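Local coordinates for uncharacterized protein (Parabacteroides merdae ATCC 43184, PDB 4OPW) that is of unknown function but, as a putative adhesin built as a long beta-solenoid, probably takes part in attachment at the cell surface, at residues D19-I24 and F32-S37; I45-D48 and Y54-I57; L151-S154 and T160-L163; Q229-I232 and T236-E239. All coordinates share one frame; numbering follows the deposited sequence.

Contact 1: residues D19-I24 and F32-S37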
# COMPACT_ATOMS: atom_id res chain seq x y z
N ASP A 19 2.21 -3.59 22.82
CA ASP A 19 0.93 -2.94 23.15
C ASP A 19 0.01 -2.95 21.93
O ASP A 19 0.44 -3.31 20.81
CB ASP A 19 1.18 -1.49 23.61
CG ASP A 19 1.74 -1.30 25.02
OD1 ASP A 19 1.73 -2.28 25.80
OD2 ASP A 19 2.19 -0.18 25.33
N ASP A 20 -1.26 -2.54 22.13
CA ASP A 20 -2.23 -2.48 21.04
C ASP A 20 -1.91 -1.33 20.09
O ASP A 20 -1.62 -0.21 20.53
CB ASP A 20 -3.65 -2.27 21.62
CG ASP A 20 -4.27 -3.46 22.33
OD1 ASP A 20 -3.64 -4.54 22.34
OD2 ASP A 20 -5.39 -3.31 22.87
N PHE A 21 -1.98 -1.62 18.79
CA PHE A 21 -1.84 -0.60 17.74
C PHE A 21 -2.88 -0.87 16.66
O PHE A 21 -3.25 -2.03 16.46
CB PHE A 21 -0.41 -0.54 17.15
CG PHE A 21 0.05 -1.79 16.44
CD1 PHE A 21 -0.20 -1.97 15.08
CD2 PHE A 21 0.72 -2.80 17.13
CE1 PHE A 21 0.18 -3.15 14.42
CE2 PHE A 21 1.14 -3.96 16.46
CZ PHE A 21 0.86 -4.14 15.12
N ASN A 22 -3.32 0.17 15.95
CA ASN A 22 -4.26 -0.03 14.84
C ASN A 22 -3.75 0.70 13.58
O ASN A 22 -4.45 0.79 12.56
CB ASN A 22 -5.69 0.44 15.22
CG ASN A 22 -5.80 1.91 15.55
OD1 ASN A 22 -4.86 2.69 15.35
ND2 ASN A 22 -6.96 2.31 16.08
N ALA A 23 -2.51 1.24 13.65
CA ALA A 23 -1.90 1.98 12.55
C ALA A 23 -0.42 1.77 12.59
O ALA A 23 0.17 1.62 13.68
CB ALA A 23 -2.25 3.47 12.65
N ILE A 24 0.20 1.71 11.40
CA ILE A 24 1.63 1.44 11.28
C ILE A 24 2.30 2.52 10.43
O ILE A 24 1.76 2.92 9.40
CB ILE A 24 1.86 0.02 10.64
CG1 ILE A 24 1.27 -1.11 11.50
CG2 ILE A 24 3.38 -0.23 10.37
CD1 ILE A 24 1.13 -2.51 10.76
N PHE A 32 8.51 -5.85 6.64
CA PHE A 32 7.49 -5.80 7.69
C PHE A 32 6.36 -6.79 7.40
O PHE A 32 5.63 -6.63 6.41
CB PHE A 32 6.94 -4.35 7.84
CG PHE A 32 6.21 -4.06 9.13
CD1 PHE A 32 5.00 -4.68 9.42
CD2 PHE A 32 6.68 -3.07 10.00
CE1 PHE A 32 4.32 -4.41 10.62
CE2 PHE A 32 6.00 -2.80 11.19
CZ PHE A 32 4.82 -3.45 11.49
N ASN A 33 6.24 -7.84 8.24
CA ASN A 33 5.26 -8.92 8.11
C ASN A 33 4.18 -8.75 9.15
O ASN A 33 4.46 -8.76 10.36
CB ASN A 33 5.98 -10.28 8.23
CG ASN A 33 6.97 -10.46 7.10
OD1 ASN A 33 6.63 -10.28 5.92
ND2 ASN A 33 8.25 -10.68 7.41
N TYR A 34 2.95 -8.57 8.69
CA TYR A 34 1.82 -8.30 9.56
C TYR A 34 0.72 -9.33 9.43
O TYR A 34 0.42 -9.82 8.34
CB TYR A 34 1.23 -6.89 9.24
CG TYR A 34 -0.04 -6.58 9.99
CD1 TYR A 34 -0.01 -6.12 11.31
CD2 TYR A 34 -1.29 -6.82 9.42
CE1 TYR A 34 -1.18 -5.95 12.04
CE2 TYR A 34 -2.47 -6.65 10.15
CZ TYR A 34 -2.41 -6.20 11.45
OH TYR A 34 -3.58 -6.04 12.14
N GLU A 35 0.09 -9.62 10.57
CA GLU A 35 -1.09 -10.48 10.60
C GLU A 35 -2.14 -9.86 11.51
O GLU A 35 -1.80 -9.30 12.56
CB GLU A 35 -0.74 -11.92 11.02
CG GLU A 35 -0.14 -12.75 9.89
CD GLU A 35 0.37 -14.12 10.28
OE1 GLU A 35 -0.31 -14.82 11.06
OE2 GLU A 35 1.44 -14.52 9.76
N GLN A 36 -3.39 -9.91 11.08
CA GLN A 36 -4.52 -9.42 11.87
C GLN A 36 -5.08 -10.61 12.64
O GLN A 36 -5.49 -11.60 12.03
CB GLN A 36 -5.59 -8.73 11.00
CG GLN A 36 -6.58 -7.90 11.84
CD GLN A 36 -7.80 -7.40 11.09
OE1 GLN A 36 -7.86 -7.41 9.86
NE2 GLN A 36 -8.80 -6.92 11.82
N SER A 37 -5.05 -10.54 13.98
CA SER A 37 -5.54 -11.64 14.81
C SER A 37 -5.89 -11.17 16.21
O SER A 37 -5.45 -10.10 16.61
CB SER A 37 -4.48 -12.74 14.91
OG SER A 37 -3.40 -12.35 15.74
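Ile24 sets its CG2 methyl obliquely against the Phe32 ring, an off-centre CH-pi contact with CG2 4.1 Å from the ring centroid and 30° off the ring normal. The two side chains arrive from opposing strands, and the longer branch of the isoleucine is shared by two rings, Ile24 CD1 lying 3.7 Å from Phe32 CE1 and 3.8 Å from Tyr34 CD1. The arm beyond CG1 is extended (chi2 165°) and runs out far enough to reach both aromatics while CG2 stays with Phe32. Across this gap strand 23-27 faces strand 31-36. They belong to different walls of the parallel beta-solenoid, near its N-terminal end, and their inward residues fill the interior. Phe21, three residues before Ile24 and just ahead of the strand, joins the cluster. Its chi1 of 64° places CG between the backbone N and the carbonyl carbon and swings the ring inward, bringing Phe21 CE1 to 3.9 Å from Tyr34 CE1 as the two side chains pass in opposite senses. All four residues are buried. The phenol oxygen of Tyr34 lies beyond this apolar cluster, hydrogen-bonded to Ser85, while Phe99 and Leu88 touch both Ile24 and Tyr34.

Contact 2: residues I45-D48 and Y54-I57; sequences ITVD and YVNI
Ile45 and Val55 meet tip to tip, and around that meeting the contact is at its densest. Ile45 CG2 lies 4.0 Å from each of the two methyls of Val55, CG1 and CG2, so one isoleucine methyl meets both branches of the valine. Val55 CG2 is shared further along the chain: it also comes 3.9 Å from Val47 CG1, the two valines sliding past one another. The Val47 rotamer matters here, because chi1 of 73° sets CG1 between its own backbone N and carbonyl carbon, on the side that Val55 occupies. Ile45 and Val47 are buried. Toward Ile57 the contact thins to one methyl, CD1, 3.9 Å from Ile45 CG1, and Val55 and Ile57 are partly exposed. Polar groups take no part in the apolar seam; Thr46 OG1 turns instead to Thr13, and Asp48 OD2 to Thr77 and the backbone of Gly9. The chain bends a corner at Val47. Strand 42-46 lies between strands 11-17 and 80-85, antiparallel to both, whereas strand 55-60 runs antiparallel to 63-66 as an outermost strand of the facing sheet within this chain, so the contact joins two walls near the N-terminal end.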
# COMPACT_ATOMS: atom_id res chain seq x y z
N ILE A 45 11.77 -9.02 16.04
CA ILE A 45 12.76 -8.23 15.31
C ILE A 45 13.97 -9.07 14.98
O ILE A 45 14.59 -9.64 15.89
CB ILE A 45 13.22 -6.96 16.13
CG1 ILE A 45 12.05 -6.08 16.61
CG2 ILE A 45 14.31 -6.12 15.39
CD1 ILE A 45 11.22 -5.37 15.48
N THR A 46 14.36 -9.08 13.69
CA THR A 46 15.60 -9.68 13.22
C THR A 46 16.47 -8.55 12.66
O THR A 46 16.06 -7.85 11.73
CB THR A 46 15.37 -10.79 12.17
OG1 THR A 46 14.48 -11.75 12.73
CG2 THR A 46 16.67 -11.49 11.76
N VAL A 47 17.67 -8.38 13.23
CA VAL A 47 18.62 -7.36 12.78
C VAL A 47 20.01 -7.81 13.27
O VAL A 47 20.09 -8.74 14.08
CB VAL A 47 18.18 -5.94 13.30
CG1 VAL A 47 18.41 -5.78 14.82
CG2 VAL A 47 18.86 -4.81 12.52
N ASP A 48 21.09 -7.17 12.80
CA ASP A 48 22.43 -7.53 13.31
C ASP A 48 22.38 -7.49 14.83
O ASP A 48 21.78 -6.57 15.39
CB ASP A 48 23.50 -6.58 12.77
CG ASP A 48 23.48 -6.48 11.26
OD1 ASP A 48 22.47 -5.99 10.71
OD2 ASP A 48 24.52 -6.77 10.65
N TYR A 54 19.43 -0.23 19.33
CA TYR A 54 19.03 0.95 18.55
C TYR A 54 17.67 0.76 17.87
O TYR A 54 17.19 1.69 17.24
CB TYR A 54 20.10 1.31 17.51
CG TYR A 54 21.47 1.45 18.15
CD1 TYR A 54 21.77 2.52 18.99
CD2 TYR A 54 22.42 0.43 18.03
CE1 TYR A 54 23.00 2.60 19.66
CE2 TYR A 54 23.65 0.51 18.69
CZ TYR A 54 23.94 1.60 19.49
OH TYR A 54 25.15 1.71 20.14
N VAL A 55 17.05 -0.41 18.03
CA VAL A 55 15.74 -0.67 17.41
C VAL A 55 14.67 0.11 18.19
O VAL A 55 14.52 -0.05 19.40
CB VAL A 55 15.43 -2.20 17.29
CG1 VAL A 55 13.98 -2.44 16.87
CG2 VAL A 55 16.39 -2.85 16.30
N ASN A 56 13.95 0.98 17.45
CA ASN A 56 12.87 1.81 17.99
C ASN A 56 11.51 1.17 17.72
O ASN A 56 11.17 0.94 16.57
CB ASN A 56 12.92 3.22 17.36
CG ASN A 56 11.88 4.19 17.88
OD1 ASN A 56 11.57 4.24 19.08
ND2 ASN A 56 11.32 5.00 16.99
N ILE A 57 10.76 0.86 18.79
CA ILE A 57 9.39 0.35 18.75
C ILE A 57 8.63 1.32 19.62
O ILE A 57 8.86 1.36 20.83
CB ILE A 57 9.25 -1.14 19.24
CG1 ILE A 57 10.07 -2.09 18.34
CG2 ILE A 57 7.76 -1.56 19.32
CD1 ILE A 57 10.41 -3.43 19.02

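Contact 3: residues L151-S154 and T160-L163; sequences LECS and TINL
Glu152 OE2 forms a salt bridge with Lys150 NZ and a long, weak ion pair with Lys130 NZ, on the strand whose other face carries the Leu151 and Cys153 side chains packed on Leu163. Leu163 CD1 is the hub of that inward, apolar side. It lies 3.8 Å from Leu151 CD2, the two leucines reaching toward each other tip to tip, and 3.6 Å from Cys153 SG in one of the two conformers of this cysteine. In that state Cys153 SG is also 4.3 Å from Ile161 CG2, a looser touch. Leu163 gets CD1 to this meeting point by leaving CG beside its backbone N, chi1 -50°, and then running straight out. Ile161 has an extended arm, chi2 172°, which carries CD1 past the neighbouring Cys153 to a van der Waals contact with the main chain beyond it, 3.6 Å from Ser154 O, while the Ser154 side chain itself points to the other face of its strand. Strands 151-154 and 160-163 approach to 8.6 Å between axes, with directions 149° apart, a spacing that inward side chains bridge rather than backbone bonds. Coils before and after supply the flanks: Leu133, Val135 and Val143 on one side of the cluster, Ala171 and Tyr173 on the other. Two walls running oppositely, closed by a short turn and each paired in parallel with its counterpart in the next coil, with mostly apolar residues stacked along the inside, are the mark of a parallel beta-solenoid, consistent with the pectate-lyase-like clan of this head domain.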
# COMPACT_ATOMS: atom_id res chain seq x y z
N LEU A 151 -13.95 2.35 -3.10
CA LEU A 151 -12.54 2.14 -3.43
C LEU A 151 -11.96 3.45 -3.96
O LEU A 151 -12.55 4.08 -4.85
CB LEU A 151 -12.40 1.03 -4.49
CG LEU A 151 -11.02 0.77 -5.07
CD1 LEU A 151 -10.02 0.30 -3.98
CD2 LEU A 151 -11.11 -0.28 -6.18
N GLU A 152 -10.82 3.87 -3.39
CA GLU A 152 -10.08 5.05 -3.82
C GLU A 152 -8.68 4.61 -4.11
O GLU A 152 -8.03 3.98 -3.28
CB GLU A 152 -10.14 6.18 -2.80
CG GLU A 152 -11.54 6.78 -2.70
CD GLU A 152 -11.79 7.68 -1.51
OE1 GLU A 152 -10.81 8.02 -0.81
OE2 GLU A 152 -12.97 8.03 -1.27
N CYS A 153 -8.25 4.88 -5.36
CA CYS A 153 -6.92 4.56 -5.85
C CYS A 153 -6.32 5.76 -6.45
O CYS A 153 -6.87 6.36 -7.38
CB CYS A 153 -6.96 3.41 -6.85
SG CYS A 153 -7.14 1.79 -6.09
N SER A 154 -5.16 6.12 -5.94
CA SER A 154 -4.45 7.26 -6.50
C SER A 154 -2.96 7.03 -6.62
O SER A 154 -2.33 6.45 -5.72
CB SER A 154 -4.70 8.49 -5.65
OG SER A 154 -6.08 8.64 -5.35
N THR A 160 2.89 1.90 -9.22
CA THR A 160 1.84 1.01 -9.75
C THR A 160 0.93 0.50 -8.63
O THR A 160 1.36 0.32 -7.48
CB THR A 160 2.42 -0.19 -10.55
OG1 THR A 160 2.97 -1.15 -9.66
CG2 THR A 160 3.44 0.20 -11.62
N ILE A 161 -0.33 0.23 -9.00
CA ILE A 161 -1.32 -0.38 -8.10
C ILE A 161 -1.95 -1.52 -8.89
O ILE A 161 -2.58 -1.29 -9.92
CB ILE A 161 -2.37 0.62 -7.53
CG1 ILE A 161 -1.67 1.72 -6.66
CG2 ILE A 161 -3.41 -0.16 -6.68
CD1 ILE A 161 -2.56 2.90 -6.17
N ASN A 162 -1.74 -2.75 -8.43
CA ASN A 162 -2.30 -3.94 -9.07
C ASN A 162 -3.34 -4.55 -8.15
O ASN A 162 -3.00 -5.05 -7.08
CB ASN A 162 -1.18 -4.94 -9.40
CG ASN A 162 -1.63 -6.19 -10.11
OD1 ASN A 162 -2.80 -6.35 -10.46
ND2 ASN A 162 -0.71 -7.11 -10.31
N LEU A 163 -4.61 -4.48 -8.57
CA LEU A 163 -5.77 -5.01 -7.83
C LEU A 163 -6.24 -6.21 -8.61
O LEU A 163 -6.90 -6.06 -9.64
CB LEU A 163 -6.88 -3.94 -7.69
CG LEU A 163 -6.47 -2.56 -7.18
CD1 LEU A 163 -7.68 -1.63 -7.11
CD2 LEU A 163 -5.80 -2.65 -5.78

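Contact 4: residues Q229-I232 and T236-E239; sequences QKVI and TVEE
At the C-terminal end of the beta-solenoid, the final coil brings strand 226-232, outermost in its sheet within this chain, opposite strand 237-239, and Gln229 lies across Val237. The flat amide of Gln229 is packed against the valine: NE2 comes 3.7 Å from Val237 CB, and OE1 is 3.8 Å from the same carbon. A chi1 of 62°, which sets CG between the backbone N and the carbonyl carbon, followed by an extended chi2, projects the amide across the gap. Beneath it Val231 CG2 touches Val237 CG2 at 3.8 Å, the two valines crossing obliquely. Two waters complete the link. Water 1 donates to Gln229 OE1 at 2.9 Å and accepts from Val237 N; water 2 accepts from Gln229 NE2 and donates to Val237 O, with both of its bonds, to NE2 and to O, 2.7 Å long. Farther along, Thr236 OG1 donates to Glu238 OE2 at 2.8 Å, meeting the carboxylate from above its plane, 41° out of it. Arg220 bonds to Thr236 O through NH1 and makes a weak, long ion pair with Glu238. Inward, Val231 and Val237 both rest on Ile213 of the preceding coil. The donor and acceptor roles of the two waters are consistent with the modelled orientation of the Gln229 amide. The N and O of Val237, which would probably pair with a further coil if the solenoid continued, are bonded by these waters instead, so at this exposed end the amide and its waters satisfy polar atoms beside a small valine contact.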
# COMPACT_ATOMS: atom_id res chain seq x y z
N GLN A 229 -17.00 10.78 -21.38
CA GLN A 229 -15.58 11.12 -21.34
C GLN A 229 -15.31 12.54 -21.79
O GLN A 229 -16.10 13.12 -22.54
CB GLN A 229 -14.76 10.15 -22.21
CG GLN A 229 -15.12 10.16 -23.70
CD GLN A 229 -14.33 9.16 -24.48
OE1 GLN A 229 -13.31 9.48 -25.08
NE2 GLN A 229 -14.78 7.91 -24.49
N LYS A 230 -14.16 13.06 -21.35
CA LYS A 230 -13.63 14.35 -21.78
C LYS A 230 -12.13 14.18 -21.85
O LYS A 230 -11.47 13.96 -20.83
CB LYS A 230 -14.05 15.50 -20.85
CG LYS A 230 -13.69 16.90 -21.40
CD LYS A 230 -14.24 17.18 -22.82
CE LYS A 230 -13.62 18.42 -23.42
NZ LYS A 230 -13.59 18.35 -24.91
N VAL A 231 -11.61 14.18 -23.08
CA VAL A 231 -10.18 13.98 -23.35
C VAL A 231 -9.60 15.18 -24.06
O VAL A 231 -10.12 15.60 -25.11
CB VAL A 231 -9.94 12.69 -24.19
CG1 VAL A 231 -8.49 12.57 -24.63
CG2 VAL A 231 -10.38 11.44 -23.44
N ILE A 232 -8.50 15.71 -23.49
CA ILE A 232 -7.67 16.78 -24.05
C ILE A 232 -6.27 16.19 -24.08
O ILE A 232 -5.70 15.88 -23.02
CB ILE A 232 -7.77 18.15 -23.30
CG1 ILE A 232 -9.23 18.70 -23.21
CG2 ILE A 232 -6.78 19.21 -23.86
CD1 ILE A 232 -10.07 18.75 -24.60
N THR A 236 -6.27 8.26 -24.92
CA THR A 236 -7.63 7.85 -25.31
C THR A 236 -8.27 6.98 -24.25
O THR A 236 -7.59 6.40 -23.38
CB THR A 236 -7.63 7.07 -26.65
OG1 THR A 236 -6.89 5.86 -26.48
CG2 THR A 236 -7.09 7.87 -27.84
N VAL A 237 -9.59 6.85 -24.37
CA VAL A 237 -10.47 6.00 -23.56
C VAL A 237 -11.00 4.95 -24.53
O VAL A 237 -11.66 5.31 -25.51
CB VAL A 237 -11.61 6.82 -22.89
CG1 VAL A 237 -12.48 5.93 -22.02
CG2 VAL A 237 -11.06 7.99 -22.08
N GLU A 238 -10.66 3.67 -24.31
CA GLU A 238 -11.07 2.61 -25.24
C GLU A 238 -11.43 1.32 -24.53
O GLU A 238 -10.82 0.98 -23.51
CB GLU A 238 -9.93 2.30 -26.26
CG GLU A 238 -9.64 3.40 -27.27
CD GLU A 238 -8.45 3.14 -28.17
OE1 GLU A 238 -8.23 1.97 -28.56
OE2 GLU A 238 -7.75 4.12 -28.51
N GLU A 239 -12.42 0.60 -25.07
CA GLU A 239 -12.82 -0.70 -24.55
C GLU A 239 -11.85 -1.78 -25.02
O GLU A 239 -11.40 -1.75 -26.17
CB GLU A 239 -14.25 -1.04 -25.06
CG GLU A 239 -14.84 -2.25 -24.36
CD GLU A 239 -16.23 -2.69 -24.76
OE1 GLU A 239 -16.53 -2.72 -25.98
OE2 GLU A 239 -16.98 -3.13 -23.86
O HOH W 1 -11.00 8.35 -26.35
O HOH W 2 -14.11 6.02 -26.28

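How the contacts relate
The four contacts follow one another along the chain without interleaving, each closing before the next opens. Each pairs a segment on or leading into the 11-strand sheet with one on the strands facing it. Contacts 1 and 2 sit near the N-terminal end with centres about 16 Å apart, where antiparallel strands mix with parallel ones. Contact 3 lies in the regular middle, its centre about 22 Å from that of contact 1, and the centre of contact 4, at the C-terminal end, lies about 19 Å from that of contact 3. Between the centres of contacts 2 and 4 there are about 50 Å. Cross-wall packing thus recurs along a rod, a shape consistent with an adhesin head.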